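Local coordinates for protein decaprenyl diphosphate synthase (Rhodobacter capsulatus, PDB 3MZV) that probably extends farnesyl diphosphate with isopentenyl diphosphate units, using magnesium, to make the long all-trans prenyl diphosphate from which quinone side chains are built, at residues B[42-47]-B[118-123]; B[88-93]-B[100-105]; B[156-161]-B[242-247]; B[170-175]-B[216-221]. All blocks are in the same frame, centred on the assembly; numbering follows the deposited sequence.

Contact 1: B[42-47]-B[118-123]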
# COMPACT_ATOMS: atom_id res chain seq x y z
N PRO B 42 -9.02 -1.68 -12.79
CA PRO B 42 -8.57 -0.89 -13.94
C PRO B 42 -9.51 0.30 -14.26
O PRO B 42 -9.04 1.37 -14.68
CB PRO B 42 -8.56 -1.92 -15.09
CG PRO B 42 -9.57 -2.92 -14.68
CD PRO B 42 -9.35 -3.06 -13.19
N GLU B 43 -10.82 0.13 -14.06
CA GLU B 43 -11.75 1.29 -14.17
C GLU B 43 -11.25 2.43 -13.31
O GLU B 43 -11.10 3.54 -13.80
CB GLU B 43 -13.19 0.94 -13.77
CG GLU B 43 -14.05 0.44 -14.92
CD GLU B 43 -15.16 -0.49 -14.45
OE1 GLU B 43 -15.90 -0.10 -13.51
OE2 GLU B 43 -15.27 -1.62 -15.01
N VAL B 44 -11.01 2.16 -12.03
CA VAL B 44 -10.48 3.19 -11.12
C VAL B 44 -9.09 3.72 -11.53
O VAL B 44 -8.82 4.92 -11.49
CB VAL B 44 -10.41 2.68 -9.65
CG1 VAL B 44 -9.71 3.72 -8.75
CG2 VAL B 44 -11.83 2.34 -9.12
N THR B 45 -8.20 2.80 -11.93
CA THR B 45 -6.84 3.18 -12.36
C THR B 45 -6.86 4.02 -13.65
O THR B 45 -6.16 5.04 -13.74
CB THR B 45 -5.94 1.94 -12.62
OG1 THR B 45 -6.09 0.98 -11.55
CG2 THR B 45 -4.47 2.39 -12.73
N ALA B 46 -7.65 3.55 -14.63
CA ALA B 46 -7.90 4.30 -15.85
C ALA B 46 -8.22 5.73 -15.48
O ALA B 46 -7.58 6.66 -15.95
CB ALA B 46 -9.08 3.69 -16.65
N HIS B 47 -9.20 5.88 -14.58
CA HIS B 47 -9.78 7.19 -14.22
C HIS B 47 -8.77 8.17 -13.60
O HIS B 47 -8.96 9.38 -13.69
CB HIS B 47 -11.00 6.97 -13.29
CG HIS B 47 -11.63 8.24 -12.80
ND1 HIS B 47 -12.65 8.88 -13.49
CD2 HIS B 47 -11.39 9.00 -11.70
CE1 HIS B 47 -13.00 9.98 -12.83
NE2 HIS B 47 -12.25 10.07 -11.74
N VAL B 118 -8.49 2.96 -1.55
CA VAL B 118 -7.46 2.31 -0.75
C VAL B 118 -7.07 1.01 -1.40
O VAL B 118 -5.90 0.75 -1.58
CB VAL B 118 -7.89 2.05 0.71
CG1 VAL B 118 -6.79 1.28 1.44
CG2 VAL B 118 -8.17 3.37 1.42
N LEU B 119 -8.04 0.20 -1.77
CA LEU B 119 -7.78 -1.12 -2.25
C LEU B 119 -7.20 -1.10 -3.66
O LEU B 119 -6.36 -1.94 -4.02
CB LEU B 119 -9.04 -1.95 -2.18
CG LEU B 119 -9.52 -2.22 -0.75
CD1 LEU B 119 -10.89 -2.80 -0.79
CD2 LEU B 119 -8.55 -3.14 -0.03
N VAL B 120 -7.60 -0.12 -4.45
CA VAL B 120 -7.01 -0.01 -5.80
C VAL B 120 -5.57 0.43 -5.70
O VAL B 120 -4.73 -0.17 -6.34
CB VAL B 120 -7.83 0.93 -6.71
CG1 VAL B 120 -7.04 1.26 -7.98
CG2 VAL B 120 -9.14 0.24 -7.07
N GLY B 121 -5.26 1.39 -4.85
CA GLY B 121 -3.89 1.78 -4.62
C GLY B 121 -3.07 0.57 -4.14
O GLY B 121 -1.92 0.37 -4.54
N ASP B 122 -3.65 -0.24 -3.25
CA ASP B 122 -2.89 -1.42 -2.77
C ASP B 122 -2.58 -2.44 -3.92
O ASP B 122 -1.48 -3.02 -4.03
CB ASP B 122 -3.65 -2.16 -1.66
CG ASP B 122 -3.71 -1.37 -0.34
OD1 ASP B 122 -2.93 -0.46 -0.16
OD2 ASP B 122 -4.55 -1.71 0.53
N TYR B 123 -3.60 -2.68 -4.74
CA TYR B 123 -3.47 -3.53 -5.91
C TYR B 123 -2.34 -3.08 -6.83
O TYR B 123 -1.54 -3.90 -7.24
CB TYR B 123 -4.78 -3.59 -6.70
CG TYR B 123 -4.78 -4.68 -7.77
CD1 TYR B 123 -4.90 -6.02 -7.42
CD2 TYR B 123 -4.60 -4.37 -9.12
CE1 TYR B 123 -4.92 -7.03 -8.39
CE2 TYR B 123 -4.63 -5.38 -10.09
CZ TYR B 123 -4.77 -6.69 -9.72
OH TYR B 123 -4.79 -7.70 -10.68
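Val-44 and Val-120 meet methyl to methyl, each with a branched end directed at the opposite helix, and the two isopropyl groups cross obliquely. The shortest approach is 3.7 Å, from CG1 of Val-44 to CG1 of Val-120. The second methyl of Val-120 is used as well: its CG2 settles against the branch point of Val-44, 3.8 Å from that residue's CB. Both methyls of Val-120 and CG1 of Val-44 thus carry the contact, with CG2 of Val-44 at its margin. In both residues CG1 lies anti to the backbone N (chi1 173° in Val-44, 168° in Val-120), the usual valine conformation within a helix, which in Val-44 turns CG1 toward the partner helix, and in Val-120 presents both methyls.

Thr-45 adds a polar atom to this apolar patch. Its OG1 lies 3.7 Å from CG1 of Val-120, a van der Waals contact, while the hydroxyl is hydrogen-bonded one turn back to the carbonyl oxygen of Ile-41. Tied to its own helix in this way, threonine can be buried at little polar cost.

Short beta-branched residues suit the site because the backbones come close: the CA atoms of Val-44 and Val-120 are 7.1 Å apart. Leu-91 of helix 74-96 packs on both valines and completes the cluster. The other side of helix 114-133 faces the second subunit, where Asp-122 bonds His-92 of that chain. This is plain helix-to-helix packing in the all-alpha isoprenoid synthase fold, joining helix 40-49 to a helix of the dimer interface.

Contact 2: B[88-93]-B[100-105]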
# COMPACT_ATOMS: atom_id res chain seq x y z
N ALA B 88 -0.64 5.03 -6.86
CA ALA B 88 -1.10 4.49 -5.57
C ALA B 88 -1.04 5.53 -4.50
O ALA B 88 -2.00 5.63 -3.71
CB ALA B 88 -0.21 3.20 -5.14
N THR B 89 0.05 6.31 -4.45
CA THR B 89 0.24 7.40 -3.46
C THR B 89 -0.88 8.46 -3.57
O THR B 89 -1.46 8.92 -2.56
CB THR B 89 1.64 8.06 -3.59
OG1 THR B 89 2.64 7.08 -3.24
CG2 THR B 89 1.73 9.24 -2.59
N LEU B 90 -1.20 8.82 -4.82
CA LEU B 90 -2.27 9.81 -5.06
C LEU B 90 -3.61 9.28 -4.60
O LEU B 90 -4.35 10.00 -3.97
CB LEU B 90 -2.37 10.17 -6.55
CG LEU B 90 -1.17 10.93 -7.08
CD1 LEU B 90 -1.39 11.18 -8.58
CD2 LEU B 90 -0.89 12.26 -6.35
N LEU B 91 -3.93 8.03 -4.93
CA LEU B 91 -5.19 7.45 -4.53
C LEU B 91 -5.34 7.49 -3.01
O LEU B 91 -6.44 7.78 -2.50
CB LEU B 91 -5.35 6.02 -5.01
CG LEU B 91 -5.74 5.80 -6.47
CD1 LEU B 91 -5.38 4.43 -6.94
CD2 LEU B 91 -7.27 6.10 -6.66
N HIS B 92 -4.25 7.13 -2.31
CA HIS B 92 -4.23 7.12 -0.83
C HIS B 92 -4.22 8.54 -0.19
O HIS B 92 -4.88 8.75 0.82
CB HIS B 92 -3.03 6.25 -0.33
CG HIS B 92 -3.25 4.78 -0.51
ND1 HIS B 92 -2.48 3.82 0.12
CD2 HIS B 92 -4.18 4.11 -1.22
CE1 HIS B 92 -2.93 2.62 -0.20
NE2 HIS B 92 -3.97 2.77 -1.01
N ASP B 93 -3.55 9.50 -0.80
CA ASP B 93 -3.53 10.90 -0.32
C ASP B 93 -4.95 11.48 -0.34
O ASP B 93 -5.28 12.31 0.50
CB ASP B 93 -2.54 11.78 -1.15
CG ASP B 93 -2.03 13.07 -0.40
OD1 ASP B 93 -2.01 13.20 0.86
OD2 ASP B 93 -1.61 14.01 -1.12
N ARG B 100 -12.48 15.77 -2.80
CA ARG B 100 -13.60 15.58 -3.73
C ARG B 100 -13.17 15.66 -5.21
O ARG B 100 -13.76 14.97 -6.06
CB ARG B 100 -14.71 16.60 -3.42
N GLN B 101 -12.15 16.47 -5.50
CA GLN B 101 -11.64 16.64 -6.86
C GLN B 101 -10.12 16.47 -6.99
O GLN B 101 -9.35 16.79 -6.08
CB GLN B 101 -12.09 17.99 -7.48
CG GLN B 101 -11.25 19.26 -7.16
CD GLN B 101 -11.66 20.48 -8.03
OE1 GLN B 101 -11.09 21.59 -7.85
NE2 GLN B 101 -12.57 20.32 -8.89
N ARG B 102 -9.71 15.96 -8.14
CA ARG B 102 -8.30 15.88 -8.54
C ARG B 102 -8.23 16.26 -10.02
O ARG B 102 -8.90 15.63 -10.85
CB ARG B 102 -7.74 14.46 -8.34
CG ARG B 102 -6.24 14.39 -8.63
CD ARG B 102 -5.58 13.09 -8.14
NE ARG B 102 -5.22 13.17 -6.73
CZ ARG B 102 -4.21 13.90 -6.25
NH1 ARG B 102 -3.42 14.60 -7.06
NH2 ARG B 102 -3.98 13.90 -4.93
N ARG B 103 -7.42 17.27 -10.34
CA ARG B 103 -7.30 17.76 -11.72
C ARG B 103 -8.67 18.11 -12.29
O ARG B 103 -9.04 17.63 -13.37
CB ARG B 103 -6.58 16.73 -12.62
N GLY B 104 -9.43 18.91 -11.54
CA GLY B 104 -10.76 19.39 -11.96
C GLY B 104 -11.87 18.35 -12.13
O GLY B 104 -13.02 18.70 -12.44
N ARG B 105 -11.53 17.06 -11.93
CA ARG B 105 -12.50 15.96 -12.08
C ARG B 105 -12.65 15.24 -10.73
O ARG B 105 -11.72 15.27 -9.91
CB ARG B 105 -12.02 14.97 -13.16
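Arg-102 reaches Leu-90 by running out almost straight and then bending: CG is anti to the backbone N (chi1 -175°), and a turn at chi3 of -84° swings the guanidinium over the leucine. Leu-90 answers with its CG beside the backbone N (chi1 -67°), which lifts CD2 under the flat group. The arginine opens the two-residue turn of a small beta hairpin, whose type I' turn runs from Arg-102 to Arg-105, with Gly-104 at one of its two positive-phi positions. Leu-90 belongs to the helix that carries the first aspartate-rich DDxxD motif of prenyl synthases, which starts at Asp-93; in this family that motif binds magnesium-diphosphate.

The two side chains cross at about a right angle. CD2 of Leu-90 stands 3.3 Å above the guanidinium plane, displaced toward its rim, and CB of the same leucine is 4.1 Å from NE of Arg-102. A guanidinium face is a poor hydrogen-bonding surface and accepts a methyl readily. NE is engaged in a salt bridge to OD2 of Asp-94, and Leu-48 of helix 40-49 also packs on the arginine. A leucine in place of Arg-102 would probably leave Asp-94 without its cationic mate and the hairpin without this charged link to the helix.

Asp-93 is a more distant electrostatic neighbour. Its carboxylate sits at the edge of the group, near its plane, with OD2 4.5 Å from NH2 of Arg-102, too far for a salt bridge. The closest approach is a methyl over the guanidinium face: CD2 of Leu-90 lies 3.5 Å from NH1 of Arg-102.

Contact 3: B[156-161]-B[242-247]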
# COMPACT_ATOMS: atom_id res chain seq x y z
N VAL B 156 2.92 11.00 6.97
CA VAL B 156 2.62 11.03 8.40
C VAL B 156 3.30 12.23 9.10
O VAL B 156 2.69 12.89 9.98
CB VAL B 156 3.05 9.74 9.08
CG1 VAL B 156 2.83 9.84 10.59
CG2 VAL B 156 2.21 8.60 8.52
N LEU B 157 4.54 12.50 8.74
CA LEU B 157 5.20 13.71 9.25
C LEU B 157 4.44 15.00 8.90
O LEU B 157 4.32 15.91 9.74
CB LEU B 157 6.64 13.80 8.74
CG LEU B 157 7.47 14.94 9.38
CD1 LEU B 157 7.39 14.96 10.95
CD2 LEU B 157 8.89 14.85 8.94
N GLN B 158 3.91 15.07 7.69
CA GLN B 158 3.17 16.24 7.24
C GLN B 158 1.96 16.47 8.14
O GLN B 158 1.61 17.63 8.43
CB GLN B 158 2.72 16.06 5.78
CG GLN B 158 1.99 17.26 5.21
CD GLN B 158 1.71 17.13 3.74
OE1 GLN B 158 2.04 18.02 2.95
NE2 GLN B 158 1.12 15.99 3.35
N LEU B 159 1.31 15.37 8.55
CA LEU B 159 0.17 15.42 9.48
C LEU B 159 0.52 15.96 10.86
O LEU B 159 -0.23 16.74 11.41
CB LEU B 159 -0.46 14.05 9.67
CG LEU B 159 -1.31 13.56 8.53
CD1 LEU B 159 -1.73 12.14 8.83
CD2 LEU B 159 -2.53 14.49 8.29
N THR B 160 1.64 15.53 11.43
CA THR B 160 2.05 16.01 12.76
C THR B 160 2.60 17.43 12.69
O THR B 160 2.46 18.22 13.62
CB THR B 160 3.13 15.11 13.35
OG1 THR B 160 4.23 15.04 12.44
CG2 THR B 160 2.56 13.73 13.60
N ALA B 161 3.22 17.77 11.57
CA ALA B 161 3.72 19.10 11.36
C ALA B 161 2.59 20.15 11.20
O ALA B 161 2.83 21.33 11.37
CB ALA B 161 4.62 19.12 10.13
N GLU B 242 -5.93 23.75 5.08
CA GLU B 242 -5.51 22.54 5.76
C GLU B 242 -4.48 22.79 6.86
O GLU B 242 -4.03 21.85 7.52
CB GLU B 242 -4.94 21.54 4.76
CG GLU B 242 -5.88 21.30 3.62
CD GLU B 242 -5.96 19.86 3.28
OE1 GLU B 242 -4.89 19.32 2.89
OE2 GLU B 242 -7.08 19.28 3.43
N ARG B 243 -4.10 24.06 7.04
CA ARG B 243 -3.24 24.46 8.14
C ARG B 243 -1.89 23.78 8.08
O ARG B 243 -1.25 23.52 9.11
CB ARG B 243 -3.96 24.27 9.47
CG ARG B 243 -5.30 25.00 9.47
CD ARG B 243 -6.37 24.34 10.30
NE ARG B 243 -5.99 24.24 11.71
CZ ARG B 243 -6.70 23.61 12.64
NH1 ARG B 243 -6.26 23.57 13.88
NH2 ARG B 243 -7.84 23.02 12.31
N LYS B 244 -1.43 23.54 6.85
CA LYS B 244 -0.10 22.97 6.65
C LYS B 244 0.99 23.99 6.95
O LYS B 244 0.84 25.16 6.65
CB LYS B 244 0.07 22.41 5.22
CG LYS B 244 -0.75 21.16 4.97
CD LYS B 244 -0.63 20.63 3.53
CE LYS B 244 -1.52 19.36 3.38
NZ LYS B 244 -1.44 18.77 2.00
N LEU B 245 2.08 23.54 7.57
CA LEU B 245 3.24 24.40 7.81
C LEU B 245 4.20 24.23 6.63
O LEU B 245 5.01 23.28 6.61
CB LEU B 245 3.92 24.08 9.14
CG LEU B 245 3.31 24.84 10.32
CD1 LEU B 245 3.60 26.37 10.16
CD2 LEU B 245 1.81 24.58 10.48
N THR B 246 4.03 25.11 5.63
CA THR B 246 4.93 25.16 4.47
C THR B 246 5.84 26.37 4.58
O THR B 246 5.55 27.30 5.33
CB THR B 246 4.12 25.18 3.15
OG1 THR B 246 3.29 26.33 3.05
CG2 THR B 246 3.23 23.88 3.02
N MET B 247 6.90 26.39 3.78
CA MET B 247 7.93 27.42 3.87
C MET B 247 7.41 28.87 4.04
O MET B 247 7.90 29.57 4.91
CB MET B 247 8.93 27.32 2.70
CG MET B 247 10.16 28.08 2.88
SD MET B 247 11.46 27.81 1.55
CE MET B 247 12.44 26.54 2.42
O HOH W 1 2.20 20.50 7.58
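Gln-158 runs out to Lys-244 as an extended chain. From CB, the torsion that sets CG anti to the backbone N (chi1 -178°) carries the amide toward the loop 242-247, and CD comes 3.9 Å from CE of Lys-244. At the tip OE1 lies 3.7 Å from NZ of Lys-244, close but not hydrogen-bonded, and 3.8 Å from its CD. OE1 is hydrogen-bonded instead to NZ of Lys-179. An alanine in place of Gln-158 would probably leave Lys-179 without this acceptor and open a gap beside the Lys-244 chain.

The backbones are bridged by a water, which donates to O of Gln-158 (3.1 Å) and accepts from N of Leu-245 (3.0 Å). CD2 of Leu-245 rests 3.5 Å from O of Ala-161, a van der Waals contact; that oxygen accepts a hydrogen bond from the Thr-167 hydroxyl. The contact joins the C-terminal part of helix 138-161 to the loop before helix 247-254, with Arg-243 in a Schellman motif and Thr-246 at the N-cap position.

A neutral amide suits this place, its oxygen facing two lysines without adding a full charge. Glu-242 offers Lys-244 a long salt bridge, so the ammonium is probably held loosely.

Contact 4: B[170-175]-B[216-221]; sequences DIYLRV and FQIVDD
Tyr-172 drives its ring across to segment 216-221 of helix 199-224, where its hydroxyl end meets Asp-221 and lies alongside CG1 of Ile-218. The segment 216-221 carries the start of the second aspartate-rich DDxxD motif of the isoprenoid synthase fold, Asp-220 and Asp-221 being its first two acids; in this family the motif binds magnesium-diphosphate. Between the short segments the axes approach to 11.5 Å at an angle of 112°, a gap that a long aromatic side chain can span.

The ring is set on its course by a CG anti to the backbone N (chi1 166°). Asp-221 comes from the opposite direction, its CG beside its own backbone N. The carboxylate oxygen OD2 lies at the ring edge, in the plane, while the carboxylate itself is turned 58° from it. The hydroxyl is modelled as donating to OD2, a very short bond whose exact length, 2.3 Å from Tyr-172 OH to Asp-221 OD2, is doubtful. Tyrosine fits here because it combines a rigid apolar body with one polar tip for a buried acid. Thr-246 packs on both partners.

Ile-218 supplies the apolar half. Helix 290-308 also packs on it, through Thr-294, Ala-298 and Trp-301. Toward the tyrosine it works at the ring edge: CG1 of Ile-218 is 4.4 Å from CE2 of Tyr-172 and 3.9 Å from its OH.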
# COMPACT_ATOMS: atom_id res chain seq x y z
N ASP B 170 13.76 22.86 8.68
CA ASP B 170 14.37 21.54 8.59
C ASP B 170 13.29 20.47 8.54
O ASP B 170 13.34 19.57 7.71
CB ASP B 170 15.32 21.30 9.79
CG ASP B 170 16.69 22.08 9.65
OD1 ASP B 170 16.91 22.82 8.66
OD2 ASP B 170 17.53 21.98 10.57
N ILE B 171 12.26 20.60 9.38
CA ILE B 171 11.13 19.65 9.36
C ILE B 171 10.40 19.71 8.06
O ILE B 171 10.03 18.66 7.49
CB ILE B 171 10.19 19.85 10.58
CG1 ILE B 171 10.96 19.45 11.83
CG2 ILE B 171 8.86 19.05 10.42
CD1 ILE B 171 10.33 19.85 13.16
N TYR B 172 10.17 20.93 7.55
CA TYR B 172 9.49 21.11 6.29
C TYR B 172 10.25 20.41 5.16
O TYR B 172 9.62 19.79 4.31
CB TYR B 172 9.26 22.60 5.98
CG TYR B 172 8.86 22.91 4.54
CD1 TYR B 172 7.59 22.68 4.10
CD2 TYR B 172 9.78 23.43 3.64
CE1 TYR B 172 7.21 22.95 2.81
CE2 TYR B 172 9.41 23.74 2.31
CZ TYR B 172 8.14 23.48 1.91
OH TYR B 172 7.73 23.76 0.59
N LEU B 173 11.58 20.59 5.14
CA LEU B 173 12.43 19.96 4.12
C LEU B 173 12.32 18.42 4.21
O LEU B 173 12.27 17.75 3.20
CB LEU B 173 13.88 20.40 4.27
CG LEU B 173 14.80 19.72 3.25
CD1 LEU B 173 14.32 20.04 1.79
CD2 LEU B 173 16.26 20.13 3.46
N ARG B 174 12.25 17.89 5.41
CA ARG B 174 12.06 16.46 5.62
C ARG B 174 10.72 15.98 5.06
O ARG B 174 10.65 14.92 4.45
CB ARG B 174 12.19 16.17 7.11
CG ARG B 174 12.27 14.70 7.52
CD ARG B 174 13.31 14.57 8.68
NE ARG B 174 13.40 15.77 9.53
CZ ARG B 174 14.47 16.14 10.24
NH1 ARG B 174 14.43 17.25 10.99
NH2 ARG B 174 15.59 15.42 10.23
N VAL B 175 9.66 16.77 5.26
CA VAL B 175 8.35 16.41 4.76
C VAL B 175 8.37 16.40 3.26
O VAL B 175 7.86 15.46 2.63
CB VAL B 175 7.26 17.40 5.22
CG1 VAL B 175 6.02 17.29 4.34
CG2 VAL B 175 6.96 17.21 6.74
N PHE B 216 10.41 21.12 -7.05
CA PHE B 216 9.09 20.93 -7.59
C PHE B 216 8.01 21.19 -6.52
O PHE B 216 7.04 21.88 -6.76
CB PHE B 216 9.05 19.47 -8.07
CG PHE B 216 7.80 19.08 -8.75
CD1 PHE B 216 7.68 19.21 -10.12
CD2 PHE B 216 6.77 18.48 -8.02
CE1 PHE B 216 6.51 18.77 -10.77
CE2 PHE B 216 5.59 18.05 -8.66
CZ PHE B 216 5.47 18.18 -10.03
N GLN B 217 8.21 20.66 -5.34
CA GLN B 217 7.27 20.85 -4.24
C GLN B 217 7.28 22.30 -3.73
O GLN B 217 6.24 22.84 -3.45
CB GLN B 217 7.55 19.95 -3.08
CG GLN B 217 6.50 20.06 -2.00
CD GLN B 217 5.14 19.65 -2.48
OE1 GLN B 217 4.16 20.41 -2.41
NE2 GLN B 217 5.08 18.46 -3.02
N ILE B 218 8.46 22.90 -3.58
CA ILE B 218 8.51 24.30 -3.17
C ILE B 218 7.76 25.19 -4.14
O ILE B 218 7.00 26.08 -3.71
CB ILE B 218 9.98 24.82 -2.97
CG1 ILE B 218 10.69 24.01 -1.90
CG2 ILE B 218 9.93 26.34 -2.62
CD1 ILE B 218 12.23 24.31 -1.65
N VAL B 219 7.89 24.93 -5.44
CA VAL B 219 7.14 25.69 -6.44
C VAL B 219 5.61 25.55 -6.22
O VAL B 219 4.90 26.50 -6.19
CB VAL B 219 7.49 25.31 -7.91
CG1 VAL B 219 6.42 25.83 -8.92
CG2 VAL B 219 8.85 25.89 -8.29
N ASP B 220 5.14 24.34 -6.00
CA ASP B 220 3.72 24.15 -5.70
C ASP B 220 3.28 24.88 -4.44
O ASP B 220 2.22 25.55 -4.42
CB ASP B 220 3.46 22.68 -5.57
CG ASP B 220 3.24 22.01 -6.91
OD1 ASP B 220 3.02 22.74 -7.90
OD2 ASP B 220 3.26 20.77 -6.93
N ASP B 221 4.11 24.79 -3.40
CA ASP B 221 3.78 25.45 -2.11
C ASP B 221 3.75 26.98 -2.26
O ASP B 221 2.91 27.64 -1.67
CB ASP B 221 4.73 25.04 -1.00
CG ASP B 221 4.70 23.53 -0.71
OD1 ASP B 221 3.80 22.83 -1.17
OD2 ASP B 221 5.61 23.06 -0.01

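How the contacts relate
Contacts 1 and 4 are buried helix-to-helix packings, yet one is methyl against methyl and the other brings a hydroxyl to an acid. Contact 2 lies at the surface and contact 3 is partly buried; there charged or amide groups do much of the work, with water taking part in contact 3. Contacts 1 and 2 touch, His-92 NE2 bonding Val-118 O, and contacts 3 and 4 touch through Leu-157 and Val-175, and through Tyr-172 and the 245-247 backbone. Contacts 2 and 4 involve the starts of the two aspartate-rich motifs, the centres of these two contacts being about 19 Å apart. Helices 114-133 and 138-161, in contacts 1 and 3, follow each other in the chain and both meet the second subunit.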